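PDB 6CPU: phosphodiesterase from Candida albicans, which belongs to the cyclic nucleotide phosphodiesterase family of the HD clan and holds a zinc ion, with a magnesium ion also in the model. Local coordinates for residues Phe22-Cys30 against Asn75-Pro83. Numbering follows the deposited sequence.
Sequences FDTFKHLIC and NTSKLDNLP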
loop_
_atom_site.group_PDB
_atom_site.type_symbol
_atom_site.label_atom_id
_atom_site.label_comp_id
_atom_site.label_asym_id
_atom_site.label_seq_id
_atom_site.Cartn_x
_atom_site.Cartn_y
_atom_site.Cartn_z
ATOM N N PHE A 22 27.183 -3.607 -12.430
ATOM C CA PHE A 22 26.835 -2.201 -12.418
ATOM C C PHE A 22 28.097 -1.364 -12.317
ATOM O O PHE A 22 29.015 -1.703 -11.570
ATOM C CB PHE A 22 25.866 -1.893 -11.267
ATOM C CG PHE A 22 24.523 -2.510 -11.469
ATOM C CD1 PHE A 22 23.606 -1.917 -12.323
ATOM C CD2 PHE A 22 24.208 -3.725 -10.876
ATOM C CE1 PHE A 22 22.372 -2.508 -12.554
ATOM C CE2 PHE A 22 22.980 -4.319 -11.109
ATOM C CZ PHE A 22 22.061 -3.705 -11.940
ATOM N N ASP A 23 28.129 -0.281 -13.082
ATOM C CA ASP A 23 29.252 0.644 -13.052
ATOM C C ASP A 23 29.216 1.524 -11.814
ATOM O O ASP A 23 30.263 1.985 -11.352
ATOM C CB ASP A 23 29.298 1.504 -14.331
ATOM C CG ASP A 23 28.073 2.384 -14.507
ATOM O OD1 ASP A 23 26.994 2.071 -13.948
ATOM O OD2 ASP A 23 28.180 3.406 -15.220
ATOM N N THR A 24 28.018 1.763 -11.273
ATOM C CA THR A 24 27.846 2.639 -10.116
ATOM C C THR A 24 26.812 2.076 -9.135
ATOM O O THR A 24 25.909 1.348 -9.528
ATOM C CB THR A 24 27.366 4.046 -10.527
ATOM O OG1 THR A 24 26.050 3.978 -11.075
ATOM C CG2 THR A 24 28.296 4.679 -11.569
ATOM N N PHE A 25 26.960 2.450 -7.870
ATOM C CA PHE A 25 26.028 2.059 -6.811
ATOM C C PHE A 25 24.665 2.675 -7.104
ATOM O O PHE A 25 23.635 2.042 -6.885
ATOM C CB PHE A 25 26.551 2.524 -5.442
ATOM C CG PHE A 25 25.754 2.018 -4.252
ATOM C CD1 PHE A 25 25.351 0.686 -4.167
ATOM C CD2 PHE A 25 25.440 2.870 -3.200
ATOM C CE1 PHE A 25 24.634 0.229 -3.068
ATOM C CE2 PHE A 25 24.732 2.419 -2.096
ATOM C CZ PHE A 25 24.325 1.094 -2.034
ATOM N N LYS A 26 24.666 3.908 -7.612
ATOM C CA LYS A 26 23.427 4.577 -7.975
ATOM C C LYS A 26 22.632 3.763 -8.999
ATOM O O LYS A 26 21.426 3.583 -8.851
ATOM C CB LYS A 26 23.693 5.982 -8.501
ATOM C CG LYS A 26 22.422 6.739 -8.837
ATOM C CD LYS A 26 22.699 8.145 -9.349
ATOM C CE LYS A 26 22.732 8.210 -10.865
ATOM N NZ LYS A 26 22.884 9.625 -11.308
ATOM N N HIS A 27 23.295 3.265 -10.040
ATOM C CA HIS A 27 22.595 2.456 -11.028
ATOM C C HIS A 27 22.073 1.126 -10.442
ATOM O O HIS A 27 20.964 0.671 -10.786
ATOM C CB HIS A 27 23.465 2.221 -12.258
ATOM C CG HIS A 27 23.593 3.425 -13.143
ATOM N ND1 HIS A 27 24.695 3.645 -13.942
ATOM C CD2 HIS A 27 22.757 4.468 -13.359
ATOM C CE1 HIS A 27 24.530 4.768 -14.616
ATOM N NE2 HIS A 27 23.364 5.288 -14.280
ATOM N N LEU A 28 22.851 0.518 -9.550
ATOM C CA LEU A 28 22.403 -0.682 -8.819
ATOM C C LEU A 28 21.127 -0.392 -7.998
ATOM O O LEU A 28 20.155 -1.156 -8.046
ATOM C CB LEU A 28 23.526 -1.198 -7.912
ATOM C CG LEU A 28 23.356 -2.614 -7.363
ATOM C CD1 LEU A 28 24.708 -3.245 -7.026
ATOM C CD2 LEU A 28 22.470 -2.617 -6.133
ATOM N N ILE A 29 21.123 0.730 -7.287
ATOM C CA ILE A 29 19.947 1.158 -6.503
ATOM C C ILE A 29 18.722 1.349 -7.409
ATOM O O ILE A 29 17.620 0.907 -7.072
ATOM C CB ILE A 29 20.236 2.439 -5.696
ATOM C CG1 ILE A 29 21.204 2.130 -4.549
ATOM C CG2 ILE A 29 18.965 3.017 -5.100
ATOM C CD1 ILE A 29 21.790 3.368 -3.890
ATOM N N CYS A 30 18.920 1.962 -8.574
ATOM C CA CYS A 30 17.806 2.202 -9.491
ATOM C C CYS A 30 17.210 0.891 -9.994
ATOM O O CYS A 30 15.996 0.775 -10.135
ATOM C CB CYS A 30 18.236 3.072 -10.656
ATOM S SG CYS A 30 18.549 4.776 -10.171
ATOM N N ASN A 75 34.644 9.512 -9.564
ATOM C CA ASN A 75 33.223 9.807 -9.206
ATOM C C ASN A 75 33.074 11.071 -8.360
ATOM O O ASN A 75 33.735 11.229 -7.335
ATOM C CB ASN A 75 32.576 8.621 -8.460
ATOM C CG ASN A 75 31.508 7.912 -9.281
ATOM O OD1 ASN A 75 30.699 8.548 -9.954
ATOM N ND2 ASN A 75 31.491 6.584 -9.209
ATOM N N THR A 76 32.196 11.964 -8.803
ATOM C CA THR A 76 31.717 13.059 -7.965
ATOM C C THR A 76 30.602 12.587 -7.004
ATOM O O THR A 76 30.271 13.286 -6.049
ATOM C CB THR A 76 31.197 14.232 -8.832
ATOM O OG1 THR A 76 31.012 15.396 -8.017
ATOM C CG2 THR A 76 29.869 13.880 -9.530
ATOM N N SER A 77 30.044 11.402 -7.251
ATOM C CA SER A 77 28.848 10.942 -6.540
ATOM C C SER A 77 29.068 10.578 -5.074
ATOM O O SER A 77 29.875 9.702 -4.746
ATOM C CB SER A 77 28.236 9.733 -7.255
ATOM O OG SER A 77 27.332 9.055 -6.394
ATOM N N LYS A 78 28.303 11.219 -4.199
ATOM C CA LYS A 78 28.314 10.871 -2.780
ATOM C C LYS A 78 27.765 9.459 -2.532
ATOM O O LYS A 78 28.286 8.728 -1.693
ATOM C CB LYS A 78 27.549 11.920 -1.975
ATOM C CG LYS A 78 28.333 13.219 -1.845
ATOM C CD LYS A 78 27.530 14.319 -1.176
ATOM C CE LYS A 78 28.427 15.499 -0.836
ATOM N NZ LYS A 78 27.719 16.531 -0.029
ATOM N N LEU A 79 26.740 9.058 -3.282
ATOM C CA LEU A 79 26.198 7.696 -3.146
ATOM C C LEU A 79 27.248 6.653 -3.474
ATOM O O LEU A 79 27.457 5.699 -2.720
ATOM C CB LEU A 79 24.989 7.474 -4.070
ATOM C CG LEU A 79 23.589 7.784 -3.555
ATOM C CD1 LEU A 79 22.594 7.480 -4.666
ATOM C CD2 LEU A 79 23.262 7.006 -2.287
ATOM N N ASP A 80 27.905 6.837 -4.615
ATOM C CA ASP A 80 28.906 5.889 -5.095
ATOM C C ASP A 80 30.121 5.810 -4.155
ATOM O O ASP A 80 30.726 4.751 -4.012
ATOM C CB ASP A 80 29.345 6.259 -6.519
ATOM C CG ASP A 80 28.201 6.134 -7.552
ATOM O OD1 ASP A 80 27.165 5.470 -7.276
ATOM O OD2 ASP A 80 28.345 6.704 -8.656
ATOM N N ASN A 81 30.433 6.923 -3.493
ATOM C CA ASN A 81 31.587 7.010 -2.598
ATOM C C ASN A 81 31.310 6.728 -1.119
ATOM O O ASN A 81 32.197 6.933 -0.281
ATOM C CB ASN A 81 32.242 8.389 -2.762
ATOM C CG ASN A 81 32.881 8.559 -4.131
ATOM O OD1 ASN A 81 33.662 7.709 -4.570
ATOM N ND2 ASN A 81 32.550 9.651 -4.817
ATOM N N LEU A 82 30.103 6.245 -0.785
ATOM C CA LEU A 82 29.776 5.910 0.603
ATOM C C LEU A 82 30.679 4.813 1.129
ATOM O O LEU A 82 30.992 3.881 0.405
ATOM C CB LEU A 82 28.329 5.408 0.734
ATOM C CG LEU A 82 27.201 6.420 0.575
ATOM C CD1 LEU A 82 25.884 5.651 0.496
ATOM C CD2 LEU A 82 27.164 7.452 1.700
ATOM N N PRO A 83 31.060 4.888 2.415
ATOM C CA PRO A 83 31.722 3.732 3.007
ATOM C C PRO A 83 30.811 2.507 2.943
ATOM O O PRO A 83 29.580 2.649 2.838
ATOM C CB PRO A 83 31.949 4.137 4.471
ATOM C CG PRO A 83 31.567 5.566 4.589
ATOM C CD PRO A 83 30.731 5.926 3.404
HETATM O O HOH W 1 29.659 3.115 -6.799
#
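The contact belongs to the capped N-terminus of helix 25-34, where Thr24 is the N-cap and Asp80 of the loop 75-83 sets its carboxylate against the first turn. Asp80 OD1 accepts a hydrogen bond from Lys26 N at 3.0 Å, with an N-H...O angle of 158°. The donor lies nearly in line with the CG-OD1 bond. Phe25 N gives a hydrogen bond to a water, which in turn makes a weak one to Asp80 O. The position at the helix end would probably favour the negative charge of Asp80. OD2 rests on the methyl side of Thr24, 3.4 Å from Thr24 CB. Thr24 OG1 sits between the backbone N and carbonyl carbon (chi1 66°) and accepts the capping bond from His27 N at 3.0 Å. The helix end is thus gripped from within and from the loop. Ser77 supports Asp80 through an ST motif, its OG accepting from Asp80 N.

Beside the polar contacts, the packing is apolar. The Phe25 ring turns its edge to the loop, with Leu79 O 3.5 Å from Phe25 CD2 and Leu82 CD1 4.3 Å from Phe25 CE2. Ile29 CD1 lies over one ring face, offset toward the rim, and also meets Leu79 CD2 at 4.2 Å.

The contact lies about 28 Å from the centre of the chain, centre to centre. Helix 84-94 packs on Phe25, Ile29 and Leu79. Glu193, at the end of helix 177-193, binds Ser77 OG and Leu79 N. Leu28 of helix 25-34 packs on Leu5 of strand 2-6 in the parallel sheet.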